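Local coordinates for protein HTH-type transcriptional repressor PhnF (Mycobacterium smegmatis, PDB 3F8M) that represses transcription of the phnDCE operon for phosphate uptake while phosphate is available in the cell, binding DNA through a winged helix-turn-helix domain, at residues 148-151 against 152-156; 155-158 against 159-162. One frame throughout, in Å; residues are numbered along the deposited sequence. Where two conformers were deposited one is given.

Interaction 1: residues 148-151 against 152-156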
ATOM      1  N   LYS A 148       8.014  16.914   7.838  1.00 14.46           N
ATOM      2  CA  LYS A 148       9.097  17.529   8.652  1.00 14.84           C
ATOM      3  C   LYS A 148      10.225  17.886   7.708  1.00 15.01           C
ATOM      4  O   LYS A 148      10.723  17.043   6.990  1.00 16.81           O
ATOM      5  CB  LYS A 148       9.602  16.553   9.704  1.00 14.82           C
ATOM      6  CG  LYS A 148       8.569  16.365  10.788  1.00 17.04           C
ATOM      7  CD  LYS A 148       8.970  15.272  11.729  1.00 18.27           C
ATOM      8  CE  LYS A 148       7.803  15.016  12.693  1.00 22.52           C
ATOM      9  NZ  LYS A 148       8.242  14.085  13.780  1.00 26.27           N
ATOM     10  N   LEU A 149      10.653  19.140   7.737  1.00 15.30           N
ATOM     11  CA  LEU A 149      11.643  19.632   6.802  1.00 15.19           C
ATOM     12  C   LEU A 149      12.824  20.162   7.618  1.00 15.68           C
ATOM     13  O   LEU A 149      12.605  20.754   8.665  1.00 15.75           O
ATOM     14  CB  LEU A 149      11.061  20.825   6.026  1.00 14.84           C
ATOM     15  CG  LEU A 149       9.802  20.588   5.164  1.00 13.38           C
ATOM     16  CD1 LEU A 149       9.155  21.904   4.724  1.00 20.93           C
ATOM     17  CD2 LEU A 149      10.273  19.748   3.938  1.00 15.79           C
ATOM     18  N   PRO A 150      14.055  19.954   7.123  1.00 17.26           N
ATOM     19  CA  PRO A 150      15.201  20.655   7.732  1.00 17.68           C
ATOM     20  C   PRO A 150      15.068  22.160   7.424  1.00 18.07           C
ATOM     21  O   PRO A 150      15.140  22.547   6.253  1.00 19.34           O
ATOM     22  CB  PRO A 150      16.415  20.003   7.039  1.00 17.37           C
ATOM     23  CG  PRO A 150      15.889  19.527   5.675  1.00 18.83           C
ATOM     24  CD  PRO A 150      14.452  19.067   6.023  1.00 16.07           C
ATOM     25  N   ALA A 151      14.751  22.956   8.446  1.00 19.37           N
ATOM     26  CA  ALA A 151      14.334  24.369   8.290  1.00 19.75           C
ATOM     27  C   ALA A 151      15.382  25.188   7.587  1.00 22.01           C
ATOM     28  O   ALA A 151      15.045  26.122   6.840  1.00 21.17           O
ATOM     29  CB  ALA A 151      14.062  25.006   9.629  1.00 20.52           C
ATOM     30  N   GLN A 152      16.649  24.837   7.827  1.00 22.54           N
ATOM     31  CA  GLN A 152      17.803  25.544   7.226  0.70 23.78           C
ATOM     32  C   GLN A 152      17.799  25.496   5.716  1.00 23.58           C
ATOM     33  O   GLN A 152      18.273  26.406   5.035  1.00 23.35           O
ATOM     34  CB  GLN A 152      19.125  25.013   7.805  0.70 24.38           C
ATOM     35  CG  GLN A 152      19.249  25.436   9.260  0.70 27.75           C
ATOM     36  CD  GLN A 152      20.660  25.534   9.780  0.70 31.48           C
ATOM     37  OE1 GLN A 152      21.493  24.631   9.586  0.70 33.17           O
ATOM     38  NE2 GLN A 152      20.934  26.627  10.489  0.70 32.73           N
ATOM     39  N   ARG A 153      17.272  24.403   5.170  1.00 22.11           N
ATOM     40  CA  ARG A 153      17.210  24.246   3.710  1.00 21.73           C
ATOM     41  C   ARG A 153      16.179  25.137   3.016  1.00 21.20           C
ATOM     42  O   ARG A 153      16.240  25.296   1.801  1.00 20.56           O
ATOM     43  CB  ARG A 153      16.938  22.802   3.280  1.00 22.05           C
ATOM     44  CG  ARG A 153      18.044  21.754   3.607  1.00 21.66           C
ATOM     45  CD  ARG A 153      17.898  20.551   2.676  1.00 23.35           C
ATOM     46  NE  ARG A 153      18.180  20.918   1.292  1.00 23.15           N
ATOM     47  CZ  ARG A 153      18.240  20.080   0.268  1.00 24.25           C
ATOM     48  NH1 ARG A 153      18.030  18.774   0.433  1.00 25.80           N
ATOM     49  NH2 ARG A 153      18.518  20.552  -0.943  1.00 25.49           N
ATOM     50  N   TYR A 154      15.231  25.693   3.760  1.00 19.65           N
ATOM     51  CA  TYR A 154      14.087  26.388   3.121  1.00 20.63           C
ATOM     52  C   TYR A 154      13.769  27.755   3.701  1.00 20.21           C
ATOM     53  O   TYR A 154      12.664  27.992   4.164  1.00 18.76           O
ATOM     54  CB  TYR A 154      12.808  25.495   3.143  1.00 19.42           C
ATOM     55  CG  TYR A 154      13.069  24.098   2.646  1.00 20.59           C
ATOM     56  CD1 TYR A 154      13.258  23.842   1.290  1.00 20.52           C
ATOM     57  CD2 TYR A 154      13.117  23.023   3.544  1.00 17.16           C
ATOM     58  CE1 TYR A 154      13.503  22.540   0.834  1.00 21.81           C
ATOM     59  CE2 TYR A 154      13.355  21.722   3.098  1.00 20.60           C
ATOM     60  CZ  TYR A 154      13.569  21.495   1.739  1.00 20.53           C
ATOM     61  OH  TYR A 154      13.791  20.212   1.296  1.00 20.69           O
ATOM     62  N   PRO A 155      14.734  28.707   3.660  1.00 21.05           N
ATOM     63  CA  PRO A 155      14.353  30.003   4.208  1.00 20.17           C
ATOM     64  C   PRO A 155      13.193  30.627   3.425  1.00 21.11           C
ATOM     65  O   PRO A 155      13.052  30.452   2.194  1.00 20.79           O
ATOM     66  CB  PRO A 155      15.656  30.866   4.089  1.00 21.28           C
ATOM     67  CG  PRO A 155      16.422  30.220   3.008  1.00 21.16           C
ATOM     68  CD  PRO A 155      16.092  28.705   3.100  1.00 22.36           C
ATOM     69  N   GLY A 156      12.347  31.318   4.160  1.00 20.75           N
ATOM     70  CA  GLY A 156      11.230  32.052   3.612  1.00 21.68           C
ATOM     71  C   GLY A 156      10.055  31.143   3.250  1.00 22.88           C
ATOM     72  O   GLY A 156       9.027  31.627   2.783  1.00 23.27           O
TER
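Tyr154 is turned back toward Leu149 and Pro150 by its first torsion, which sets CG beside the backbone N and anti to the carbonyl carbon (chi1 -49°). Arg153 has the same first setting, but its chain bends at chi3 after running alongside the Pro150 ring, with CG of Arg153 3.7 Å from CG of Pro150. The two side chains point the same way. Leu149 meets the tyrosine at about a right angle: Leu149 CD2 comes to 3.8 Å from Tyr154 CE2, and Leu149 CB covers the CD2–CE2 side as well. Pro150 CD adds a looser contact, 4.1 Å from Tyr154 CE2. The carbonyl of Pro150 also approaches this ring obliquely, its O lying 3.4 Å from Tyr154 CD2. Arg153 CB sits over the centre of one ring face, 3.7 Å above its plane.

Two backbone bonds accompany these approaches. Arg153 N donates to Pro150 O at 3.0 Å. Tyr154 N donates in turn to Ala151 O at 3.1 Å. Two successive i to i+3 bonds, with Ala151 and Gln152 in helical backbone conformation, define a short 3-10 turn where strand 140-150 ends.

Beyond the turn, the polar ends look elsewhere: Tyr154 OH is hydrogen-bonded to Ile221 O, while the Arg153 guanidinium forms a salt bridge with Asp215 and a hydrogen bond to Ala220 O. The hydroxyl bond should hold the far end of the tyrosine ring and limit its tilt, while the packing on the ring should hinder its turning about chi2. The buried phenol has a partner for its hydroxyl, and the arginine combines an aliphatic contact with a charge paired across to the 206-229 hairpin.

Interaction 2: residues 155-158 against 159-162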
ATOM      1  N   PRO A 155      14.734  28.707   3.660  1.00 21.05           N
ATOM      2  CA  PRO A 155      14.353  30.003   4.208  1.00 20.17           C
ATOM      3  C   PRO A 155      13.193  30.627   3.425  1.00 21.11           C
ATOM      4  O   PRO A 155      13.052  30.452   2.194  1.00 20.79           O
ATOM      5  CB  PRO A 155      15.656  30.866   4.089  1.00 21.28           C
ATOM      6  CG  PRO A 155      16.422  30.220   3.008  1.00 21.16           C
ATOM      7  CD  PRO A 155      16.092  28.705   3.100  1.00 22.36           C
ATOM      8  N   GLY A 156      12.347  31.318   4.160  1.00 20.75           N
ATOM      9  CA  GLY A 156      11.230  32.052   3.612  1.00 21.68           C
ATOM     10  C   GLY A 156      10.055  31.143   3.250  1.00 22.88           C
ATOM     11  O   GLY A 156       9.027  31.627   2.783  1.00 23.27           O
ATOM     12  N   LEU A 157      10.185  29.832   3.468  1.00 23.03           N
ATOM     13  CA  LEU A 157       9.137  28.912   2.987  1.00 24.51           C
ATOM     14  C   LEU A 157       7.742  29.351   3.358  1.00 26.42           C
ATOM     15  O   LEU A 157       6.859  29.351   2.514  1.00 27.74           O
ATOM     16  CB  LEU A 157       9.352  27.466   3.451  1.00 23.81           C
ATOM     17  CG  LEU A 157       8.346  26.521   2.772  1.00 21.13           C
ATOM     18  CD1 LEU A 157       8.619  26.476   1.269  1.00 21.52           C
ATOM     19  CD2 LEU A 157       8.459  25.138   3.399  1.00 23.58           C
ATOM     20  N   ARG A 158       7.513  29.706   4.609  1.00 28.04           N
ATOM     21  CA  ARG A 158       6.181  30.240   4.964  1.00 31.88           C
ATOM     22  C   ARG A 158       5.733  31.471   4.175  1.00 33.05           C
ATOM     23  O   ARG A 158       4.526  31.670   3.970  1.00 33.71           O
ATOM     24  CB  ARG A 158       6.073  30.483   6.448  1.00 31.48           C
ATOM     25  CG  ARG A 158       5.881  29.182   7.161  1.00 34.33           C
ATOM     26  CD  ARG A 158       5.862  29.356   8.624  1.00 36.13           C
ATOM     27  NE  ARG A 158       7.213  29.178   9.135  1.00 38.06           N
ATOM     28  CZ  ARG A 158       7.522  28.999  10.415  1.00 37.61           C
ATOM     29  NH1 ARG A 158       6.570  28.969  11.351  1.00 36.25           N
ATOM     30  NH2 ARG A 158       8.798  28.855  10.750  1.00 39.30           N
ATOM     31  N   GLU A 159       6.700  32.267   3.714  1.00 33.73           N
ATOM     32  CA  GLU A 159       6.454  33.464   2.894  0.50 33.61           C
ATOM     33  C   GLU A 159       6.198  33.127   1.433  1.00 33.72           C
ATOM     34  O   GLU A 159       5.266  33.627   0.826  1.00 35.35           O
ATOM     35  CB  GLU A 159       7.673  34.404   2.916  0.50 33.44           C
ATOM     36  CG  GLU A 159       7.963  35.112   4.220  0.50 32.30           C
ATOM     37  CD  GLU A 159       9.103  36.116   4.087  0.50 30.24           C
ATOM     38  OE1 GLU A 159      10.186  35.850   4.672  0.50 30.89           O
ATOM     39  OE2 GLU A 159       8.926  37.145   3.383  0.50 25.53           O
ATOM     40  N   THR A 160       7.058  32.297   0.841  1.00 33.06           N
ATOM     41  CA  THR A 160       6.955  32.002  -0.565  1.00 31.66           C
ATOM     42  C   THR A 160       5.895  30.932  -0.888  1.00 31.78           C
ATOM     43  O   THR A 160       5.442  30.845  -2.044  1.00 32.21           O
ATOM     44  CB  THR A 160       8.278  31.537  -1.154  1.00 32.87           C
ATOM     45  OG1 THR A 160       8.535  30.168  -0.778  1.00 30.56           O
ATOM     46  CG2 THR A 160       9.441  32.467  -0.730  1.00 32.27           C
ATOM     47  N   PHE A 161       5.514  30.132   0.122  1.00 29.40           N
ATOM     48  CA  PHE A 161       4.660  28.942  -0.123  1.00 27.19           C
ATOM     49  C   PHE A 161       3.142  29.148  -0.053  1.00 26.53           C
ATOM     50  O   PHE A 161       2.608  29.517   0.984  1.00 28.07           O
ATOM     51  CB  PHE A 161       5.032  27.785   0.817  1.00 24.66           C
ATOM     52  CG  PHE A 161       4.362  26.496   0.463  1.00 22.78           C
ATOM     53  CD1 PHE A 161       4.279  26.097  -0.882  1.00 20.71           C
ATOM     54  CD2 PHE A 161       3.807  25.675   1.471  1.00 21.96           C
ATOM     55  CE1 PHE A 161       3.653  24.893  -1.227  1.00 22.14           C
ATOM     56  CE2 PHE A 161       3.179  24.456   1.123  1.00 20.36           C
ATOM     57  CZ  PHE A 161       3.101  24.087  -0.235  1.00 19.80           C
ATOM     58  N   ASP A 162       2.444  28.798  -1.125  1.00 25.81           N
ATOM     59  CA  ASP A 162       0.962  28.744  -1.050  1.00 25.99           C
ATOM     60  C   ASP A 162       0.610  27.392  -0.396  1.00 25.07           C
ATOM     61  O   ASP A 162       0.770  26.322  -0.999  1.00 23.46           O
ATOM     62  CB  ASP A 162       0.362  28.885  -2.439  1.00 26.01           C
ATOM     63  CG  ASP A 162      -1.139  28.552  -2.489  1.00 27.50           C
ATOM     64  OD1 ASP A 162      -1.761  28.336  -1.440  1.00 28.56           O
ATOM     65  OD2 ASP A 162      -1.684  28.529  -3.613  1.00 31.40           O
TER
HETATM   66  O   HOH W   1       2.630  29.756   3.822  0.50 25.09           O
HETATM   67  O   HOH W   2       2.237  32.602   1.949  0.50 42.67           O
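The Phe161 ring stands beside Leu157, whose O approaches it obliquely; the leucine side chain itself meets the phenylalanine at its root. Leu157 CD1 is 3.8 Å from Phe161 CB, and the two side chains lie side by side, pointing the same way. In Phe161, CG is anti to the backbone N (chi1 -170°), which carries the ring onward from that CB contact. The Phe161 side chain also touches Trp107, Leu131 and Leu167.

The pair is spaced one helical turn apart, and the turn is closed by backbone bonds. Gly156, at the N-cap position with positive phi, accepts at its O from Thr160 N at 2.8 Å and 159°; Glu159 N approaches the same O at 2.6 Å, a weak bond, strongly bent at N-H. Phe161 N bonds to Leu157 O at 2.9 Å, bent to 135°. As Phe161 leaves helical geometry, its O faces Arg158 O, and water 1 lies 2.7 Å from Arg158 O and 2.8 Å from Phe161 O, placed to bridge the two carbonyls.

Arg158 reaches away to a salt bridge with Asp109, and Thr160 OG1 is hydrogen-bonded to Glu170 and Arg174. The short helix 157-160 packs on strands 100-111 and 127-137 and on helix 167-173, Leu157 and Phe161 each touching all three.

Interaction 1 comes first along the chain, at the end of strand 140-150, and interaction 2 follows on helix 157-160; they share Pro155 and Gly156, and their centres are about 10 Å apart. Besides this chain connection they touch through side chains, Leu149 CD1 lying 3.6 Å from Leu157 CD2. Together they carry the chain from the six-stranded antiparallel sheet of the UTRA domain, where strand 140-150 runs between 127-137 and 220-229, into a helix packed against strands 127-137 and 100-111. Both lie in the UTRA domain, separate in sequence from the predicted DNA-binding motif 39-58, and so belong to the part that in related HutC-type regulators typically senses effectors.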